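Long-range contacts in integral membrane indolylacetylinositol arabinosyltransferase EmbC (Mycolicibacterium smegmatis, PDB 7BVE), which probably transfers arabinose units to build cell-wall arabinan, acting as a membrane-embedded glycosyltransferase of the Emb family: residues A[124-128]-A[151-157]; A[144-148]-A[177-181]. One frame throughout, in Å; residues are numbered along the deposited sequence.

Interaction 1. Residues A[124-128]-A[151-157]; sequences PVVSA and TGEFVGL
The Phe154 ring takes Ala128 over the middle of one face and the backbone of Ser127 at its rim. The methyl CB of Ala128 stands 3.8 Å from the ring centroid, only 14° off the normal, a CH-pi contact made almost straight down onto the aromatic surface. Ser127 N lies in the ring plane at the edge, whereas Ser127 C approaches the ring obliquely. Val126 meets the CD2-CE2 side of the same ring with both branches: CG1 comes within 3.6 Å of Phe154 CE2, and CG2 rests beside CD2. With CG of Phe154 anti to its own carbonyl carbon (chi1 -72°), the ring lies alongside both Val126 branches and presents a face to the Ala128 methyl.

The arrangement is consistent with the face-to-face packing of two sheets in a concanavalin-like beta-sandwich. Strand 123-129 lies at the margin of a four-stranded antiparallel sheet, and strand 149-155 runs in the seven-stranded sheet opposite; the segments differ by only 7° in direction and approach to 6.2 Å between axes, joined by apolar packing and not by backbone pairing. Gly152 CA and Val126 CA, 5.9 Å apart, are the nearest CA pair across the segments. Gly152 brings no side chain of its own, and CG1 of Val125 settles on its backbone, 3.6 Å from Gly152 N. Farther on, Leu157 CD1 touches Ala128 CB loosely, past Phe154. Val133 of helix 130-133 packs on both Ala128 and Phe154, and Leu141 of the adjoining strand touches Phe154 as well. The CB atoms of Thr151 and Glu153 point away from strand 123-129, and Arg171 makes a weak hydrogen bond to Thr151 OG1 and a long, weak ion pair with Glu153.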
ATOM      1  N   PRO A 124     -13.680  41.421   0.014  1.00 21.60           N
ATOM      2  CA  PRO A 124     -13.559  42.859   0.147  1.00 21.60           C
ATOM      3  C   PRO A 124     -13.722  43.343   1.585  1.00 21.60           C
ATOM      4  O   PRO A 124     -14.392  42.735   2.305  1.00 21.60           O
ATOM      5  CB  PRO A 124     -14.684  43.407  -0.718  1.00 21.60           C
ATOM      6  CG  PRO A 124     -15.035  42.244  -1.585  1.00 21.60           C
ATOM      7  CD  PRO A 124     -14.876  41.039  -0.691  1.00 21.60           C
ATOM      8  N   VAL A 125     -13.090  44.449   1.936  1.00 19.19           N
ATOM      9  CA  VAL A 125     -13.201  44.995   3.309  1.00 19.19           C
ATOM     10  C   VAL A 125     -14.016  46.291   3.266  1.00 19.19           C
ATOM     11  O   VAL A 125     -15.048  46.316   3.822  1.00 19.19           O
ATOM     12  CB  VAL A 125     -11.808  45.129   3.941  1.00 19.19           C
ATOM     13  CG1 VAL A 125     -11.826  45.826   5.273  1.00 19.19           C
ATOM     14  CG2 VAL A 125     -11.154  43.780   4.086  1.00 19.19           C
ATOM     15  N   VAL A 126     -13.643  47.280   2.497  1.00 20.97           N
ATOM     16  CA  VAL A 126     -14.319  48.568   2.432  1.00 20.97           C
ATOM     17  C   VAL A 126     -14.217  49.073   0.997  1.00 20.97           C
ATOM     18  O   VAL A 126     -13.317  48.694   0.250  1.00 20.97           O
ATOM     19  CB  VAL A 126     -13.714  49.560   3.459  1.00 20.97           C
ATOM     20  CG1 VAL A 126     -12.348  50.046   3.028  1.00 20.97           C
ATOM     21  CG2 VAL A 126     -14.656  50.705   3.767  1.00 20.97           C
ATOM     22  N   SER A 127     -15.187  49.890   0.590  1.00 27.04           N
ATOM     23  CA  SER A 127     -15.222  50.411  -0.771  1.00 27.04           C
ATOM     24  C   SER A 127     -15.903  51.770  -0.756  1.00 27.04           C
ATOM     25  O   SER A 127     -16.681  52.079   0.146  1.00 27.04           O
ATOM     26  CB  SER A 127     -15.956  49.463  -1.718  1.00 27.04           C
ATOM     27  OG  SER A 127     -15.307  48.209  -1.792  1.00 27.04           O
ATOM     28  N   ALA A 128     -15.610  52.571  -1.780  1.00 39.15           N
ATOM     29  CA  ALA A 128     -16.193  53.902  -1.918  1.00 39.15           C
ATOM     30  C   ALA A 128     -16.110  54.388  -3.360  1.00 39.15           C
ATOM     31  O   ALA A 128     -15.163  54.041  -4.074  1.00 39.15           O
ATOM     32  CB  ALA A 128     -15.489  54.899  -1.001  1.00 39.15           C
ATOM     33  N   THR A 151      -9.506  45.438   9.465  1.00 17.78           N
ATOM     34  CA  THR A 151     -10.439  46.561   9.534  1.00 17.78           C
ATOM     35  C   THR A 151      -9.972  47.686   8.623  1.00 17.78           C
ATOM     36  O   THR A 151      -8.801  48.058   8.644  1.00 17.78           O
ATOM     37  CB  THR A 151     -10.612  47.044  10.980  1.00 17.78           C
ATOM     38  OG1 THR A 151     -11.334  48.282  11.002  1.00 17.78           O
ATOM     39  CG2 THR A 151      -9.293  47.171  11.721  1.00 17.78           C
ATOM     40  N   GLY A 152     -10.884  48.202   7.803  1.00 19.65           N
ATOM     41  CA  GLY A 152     -10.607  49.367   6.990  1.00 19.65           C
ATOM     42  C   GLY A 152     -11.617  50.466   7.226  1.00 19.65           C
ATOM     43  O   GLY A 152     -12.718  50.217   7.696  1.00 19.65           O
ATOM     44  N   GLU A 153     -11.227  51.695   6.888  1.00 28.11           N
ATOM     45  CA  GLU A 153     -12.090  52.843   7.147  1.00 28.11           C
ATOM     46  C   GLU A 153     -11.764  54.059   6.294  1.00 28.11           C
ATOM     47  O   GLU A 153     -10.649  54.574   6.359  1.00 28.11           O
ATOM     48  CB  GLU A 153     -12.006  53.253   8.615  1.00 28.11           C
ATOM     49  CG  GLU A 153     -12.889  54.437   8.946  1.00 28.11           C
ATOM     50  CD  GLU A 153     -12.830  54.829  10.401  1.00 28.11           C
ATOM     51  OE1 GLU A 153     -12.085  54.180  11.163  1.00 28.11           O
ATOM     52  OE2 GLU A 153     -13.523  55.794  10.779  1.00 28.11           O
ATOM     53  N   PHE A 154     -12.731  54.547   5.521  1.00 31.57           N
ATOM     54  CA  PHE A 154     -12.625  55.835   4.837  1.00 31.57           C
ATOM     55  C   PHE A 154     -13.011  56.914   5.841  1.00 31.57           C
ATOM     56  O   PHE A 154     -14.187  57.077   6.169  1.00 31.57           O
ATOM     57  CB  PHE A 154     -13.524  55.888   3.608  1.00 31.57           C
ATOM     58  CG  PHE A 154     -13.053  55.048   2.454  1.00 31.57           C
ATOM     59  CD1 PHE A 154     -12.111  55.534   1.562  1.00 31.57           C
ATOM     60  CD2 PHE A 154     -13.574  53.788   2.243  1.00 31.57           C
ATOM     61  CE1 PHE A 154     -11.693  54.778   0.487  1.00 31.57           C
ATOM     62  CE2 PHE A 154     -13.152  53.021   1.170  1.00 31.57           C
ATOM     63  CZ  PHE A 154     -12.206  53.519   0.293  1.00 31.57           C
ATOM     64  N   VAL A 155     -12.021  57.656   6.327  1.00 36.23           N
ATOM     65  CA  VAL A 155     -12.232  58.608   7.413  1.00 36.23           C
ATOM     66  C   VAL A 155     -12.690  59.934   6.818  1.00 36.23           C
ATOM     67  O   VAL A 155     -11.881  60.705   6.304  1.00 36.23           O
ATOM     68  CB  VAL A 155     -10.965  58.790   8.251  1.00 36.23           C
ATOM     69  CG1 VAL A 155     -11.221  59.745   9.403  1.00 36.23           C
ATOM     70  CG2 VAL A 155     -10.469  57.453   8.750  1.00 36.23           C
ATOM     71  N   GLY A 156     -13.986  60.217   6.913  1.00 45.60           N
ATOM     72  CA  GLY A 156     -14.506  61.479   6.431  1.00 45.60           C
ATOM     73  C   GLY A 156     -15.870  61.407   5.777  1.00 45.60           C
ATOM     74  O   GLY A 156     -16.591  62.407   5.752  1.00 45.60           O
ATOM     75  N   LEU A 157     -16.247  60.248   5.246  1.00 48.44           N
ATOM     76  CA  LEU A 157     -17.511  60.117   4.537  1.00 48.44           C
ATOM     77  C   LEU A 157     -18.331  58.967   5.106  1.00 48.44           C
ATOM     78  O   LEU A 157     -17.821  58.094   5.812  1.00 48.44           O
ATOM     79  CB  LEU A 157     -17.280  59.944   3.026  1.00 48.44           C
ATOM     80  CG  LEU A 157     -16.467  58.810   2.400  1.00 48.44           C
ATOM     81  CD1 LEU A 157     -17.304  57.591   2.080  1.00 48.44           C
ATOM     82  CD2 LEU A 157     -15.833  59.323   1.139  1.00 48.44           C
TER

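Interaction 2. Residues A[144-148]-A[177-181]; sequences TAHAD and YDFRP
A bend at chi3 (-74°) in the otherwise extended chain of Arg180 lays its guanidinium beside Ala147, while the torsion of Asp178, with CG anti to the backbone N (chi1 -160°), brings the carboxylate to NE and NH1 of Arg180. Asp178 is gripped side-on: Arg180 NE donates to Asp178 OD1 at 3.2 Å and NH1 donates to OD2 at 3.3 Å, each oxygen using its syn lone pair. This two-point salt bridge fixes the rotation of the guanidinium, and Ala147 CB lies over one face, offset toward the rim, 4.1 Å from Arg180 CZ. Nearer the backbone, CG of Arg180 passes the carbonyl oxygen of His146, and Asp178 OD1 lies 3.6 Å from Ala147 CA. Arg180 NH2 also bonds to Ala65 O, just before strand 67-71, and NH1 to Pro1070 O, which ties the loop to the C-terminal end of the chain. At the other end of the contact, Ala145 CB meets Pro181 CD at 4.3 Å. The loop 177-181, which follows strand 171-175, runs roughly antiparallel to residues 145-148, where strand 140-145 gives way to a turn, with Pro181 also touching Leu68 of strand 67-71 and Phe179 resting on Val150 of strand 149-155.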
ATOM      1  N   THR A 144      -5.889  48.250   9.198  1.00 15.07           N
ATOM      2  CA  THR A 144      -5.160  47.563  10.252  1.00 15.07           C
ATOM      3  C   THR A 144      -5.411  46.070  10.115  1.00 15.07           C
ATOM      4  O   THR A 144      -6.524  45.651   9.807  1.00 15.07           O
ATOM      5  CB  THR A 144      -5.602  48.057  11.639  1.00 15.07           C
ATOM      6  OG1 THR A 144      -5.526  49.484  11.692  1.00 15.07           O
ATOM      7  CG2 THR A 144      -4.701  47.525  12.720  1.00 15.07           C
ATOM      8  N   ALA A 145      -4.372  45.263  10.323  1.00 15.07           N
ATOM      9  CA  ALA A 145      -4.510  43.815  10.268  1.00 15.07           C
ATOM     10  C   ALA A 145      -3.841  43.176  11.474  1.00 15.07           C
ATOM     11  O   ALA A 145      -2.743  43.572  11.864  1.00 15.07           O
ATOM     12  CB  ALA A 145      -3.909  43.244   8.988  1.00 15.07           C
ATOM     13  N   HIS A 146      -4.514  42.190  12.065  1.00 20.65           N
ATOM     14  CA  HIS A 146      -3.995  41.441  13.198  1.00 20.65           C
ATOM     15  C   HIS A 146      -4.397  39.984  13.044  1.00 20.65           C
ATOM     16  O   HIS A 146      -5.022  39.593  12.058  1.00 20.65           O
ATOM     17  CB  HIS A 146      -4.519  41.970  14.532  1.00 20.65           C
ATOM     18  CG  HIS A 146      -4.086  43.360  14.848  1.00 20.65           C
ATOM     19  ND1 HIS A 146      -2.789  43.673  15.188  1.00 20.65           N
ATOM     20  CD2 HIS A 146      -4.784  44.516  14.919  1.00 20.65           C
ATOM     21  CE1 HIS A 146      -2.702  44.966  15.433  1.00 20.65           C
ATOM     22  NE2 HIS A 146      -3.897  45.501  15.277  1.00 20.65           N
ATOM     23  N   ALA A 147      -4.068  39.182  14.053  1.00 22.47           N
ATOM     24  CA  ALA A 147      -4.368  37.757  14.024  1.00 22.47           C
ATOM     25  C   ALA A 147      -5.824  37.440  14.316  1.00 22.47           C
ATOM     26  O   ALA A 147      -6.224  36.284  14.162  1.00 22.47           O
ATOM     27  CB  ALA A 147      -3.478  37.020  15.021  1.00 22.47           C
ATOM     28  N   ASP A 148      -6.620  38.425  14.724  1.00 29.77           N
ATOM     29  CA  ASP A 148      -8.014  38.192  15.072  1.00 29.77           C
ATOM     30  C   ASP A 148      -8.982  39.003  14.218  1.00 29.77           C
ATOM     31  O   ASP A 148     -10.087  38.535  13.931  1.00 29.77           O
ATOM     32  CB  ASP A 148      -8.225  38.490  16.552  1.00 29.77           C
ATOM     33  CG  ASP A 148      -7.688  39.839  16.955  1.00 29.77           C
ATOM     34  OD1 ASP A 148      -7.052  40.500  16.115  1.00 29.77           O
ATOM     35  OD2 ASP A 148      -7.898  40.242  18.115  1.00 29.77           O
ATOM     36  N   TYR A 177     -11.448  34.506  11.843  1.00 31.77           N
ATOM     37  CA  TYR A 177     -10.533  33.804  10.957  1.00 31.77           C
ATOM     38  C   TYR A 177      -9.291  34.669  10.831  1.00 31.77           C
ATOM     39  O   TYR A 177      -9.335  35.876  11.079  1.00 31.77           O
ATOM     40  CB  TYR A 177     -11.177  33.531   9.593  1.00 31.77           C
ATOM     41  CG  TYR A 177     -10.346  32.735   8.618  1.00 31.77           C
ATOM     42  CD1 TYR A 177     -10.099  31.389   8.827  1.00 31.77           C
ATOM     43  CD2 TYR A 177      -9.845  33.321   7.468  1.00 31.77           C
ATOM     44  CE1 TYR A 177      -9.350  30.656   7.932  1.00 31.77           C
ATOM     45  CE2 TYR A 177      -9.099  32.598   6.565  1.00 31.77           C
ATOM     46  CZ  TYR A 177      -8.856  31.266   6.803  1.00 31.77           C
ATOM     47  OH  TYR A 177      -8.110  30.537   5.905  1.00 31.77           O
ATOM     48  N   ASP A 178      -8.178  34.038  10.466  1.00 22.33           N
ATOM     49  CA  ASP A 178      -6.893  34.727  10.380  1.00 22.33           C
ATOM     50  C   ASP A 178      -6.751  35.268   8.958  1.00 22.33           C
ATOM     51  O   ASP A 178      -6.363  34.559   8.031  1.00 22.33           O
ATOM     52  CB  ASP A 178      -5.768  33.780  10.772  1.00 22.33           C
ATOM     53  CG  ASP A 178      -4.507  34.500  11.169  1.00 22.33           C
ATOM     54  OD1 ASP A 178      -4.450  35.732  11.015  1.00 22.33           O
ATOM     55  OD2 ASP A 178      -3.584  33.844  11.688  1.00 22.33           O
ATOM     56  N   PHE A 179      -7.091  36.544   8.785  1.00 21.88           N
ATOM     57  CA  PHE A 179      -7.068  37.204   7.485  1.00 21.88           C
ATOM     58  C   PHE A 179      -5.816  38.034   7.278  1.00 21.88           C
ATOM     59  O   PHE A 179      -5.892  39.108   6.679  1.00 21.88           O
ATOM     60  CB  PHE A 179      -8.284  38.113   7.302  1.00 21.88           C
ATOM     61  CG  PHE A 179      -9.583  37.390   7.156  1.00 21.88           C
ATOM     62  CD1 PHE A 179      -9.916  36.779   5.963  1.00 21.88           C
ATOM     63  CD2 PHE A 179     -10.492  37.364   8.197  1.00 21.88           C
ATOM     64  CE1 PHE A 179     -11.112  36.128   5.823  1.00 21.88           C
ATOM     65  CE2 PHE A 179     -11.689  36.718   8.062  1.00 21.88           C
ATOM     66  CZ  PHE A 179     -11.999  36.095   6.876  1.00 21.88           C
ATOM     67  N   ARG A 180      -4.684  37.597   7.782  1.00 15.07           N
ATOM     68  CA  ARG A 180      -3.477  38.371   7.554  1.00 15.07           C
ATOM     69  C   ARG A 180      -2.978  38.150   6.132  1.00 15.07           C
ATOM     70  O   ARG A 180      -2.976  37.013   5.652  1.00 15.07           O
ATOM     71  CB  ARG A 180      -2.399  38.015   8.563  1.00 15.07           C
ATOM     72  CG  ARG A 180      -2.646  38.621   9.914  1.00 15.07           C
ATOM     73  CD  ARG A 180      -1.541  38.341  10.892  1.00 15.07           C
ATOM     74  NE  ARG A 180      -1.553  36.970  11.368  1.00 15.07           N
ATOM     75  CZ  ARG A 180      -0.630  36.462  12.169  1.00 15.07           C
ATOM     76  NH1 ARG A 180      -0.715  35.209  12.570  1.00 15.07           N
ATOM     77  NH2 ARG A 180       0.374  37.212  12.575  1.00 15.07           N
ATOM     78  N   PRO A 181      -2.586  39.204   5.424  1.00 15.07           N
ATOM     79  CA  PRO A 181      -2.120  39.042   4.050  1.00 15.07           C
ATOM     80  C   PRO A 181      -0.663  38.620   3.980  1.00 15.07           C
ATOM     81  O   PRO A 181       0.142  38.913   4.863  1.00 15.07           O
ATOM     82  CB  PRO A 181      -2.314  40.442   3.462  1.00 15.07           C
ATOM     83  CG  PRO A 181      -2.182  41.335   4.607  1.00 15.07           C
ATOM     84  CD  PRO A 181      -2.767  40.621   5.771  1.00 15.07           C
TER

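In the fold
Both contacts belong to the concanavalin-like domain, with centres about 16 Å apart, and they share the seven-stranded antiparallel sheet in which strands 140-145 and 149-155 are neighbours. They meet where Thr144 N and Thr151 O, 3.0 Å apart, probably form a hydrogen bond. Along the chain the segments alternate, 124-128, 144-148, 151-157, 177-181, so the two contacts cross along the chain. Interaction 1 joins this sheet to the four-stranded one across the sandwich interior; interaction 2 fastens a loop at the end of the same sheet, nearer the centre of the chain, where the C-terminal tail passes with Pro1070 and Arg1072.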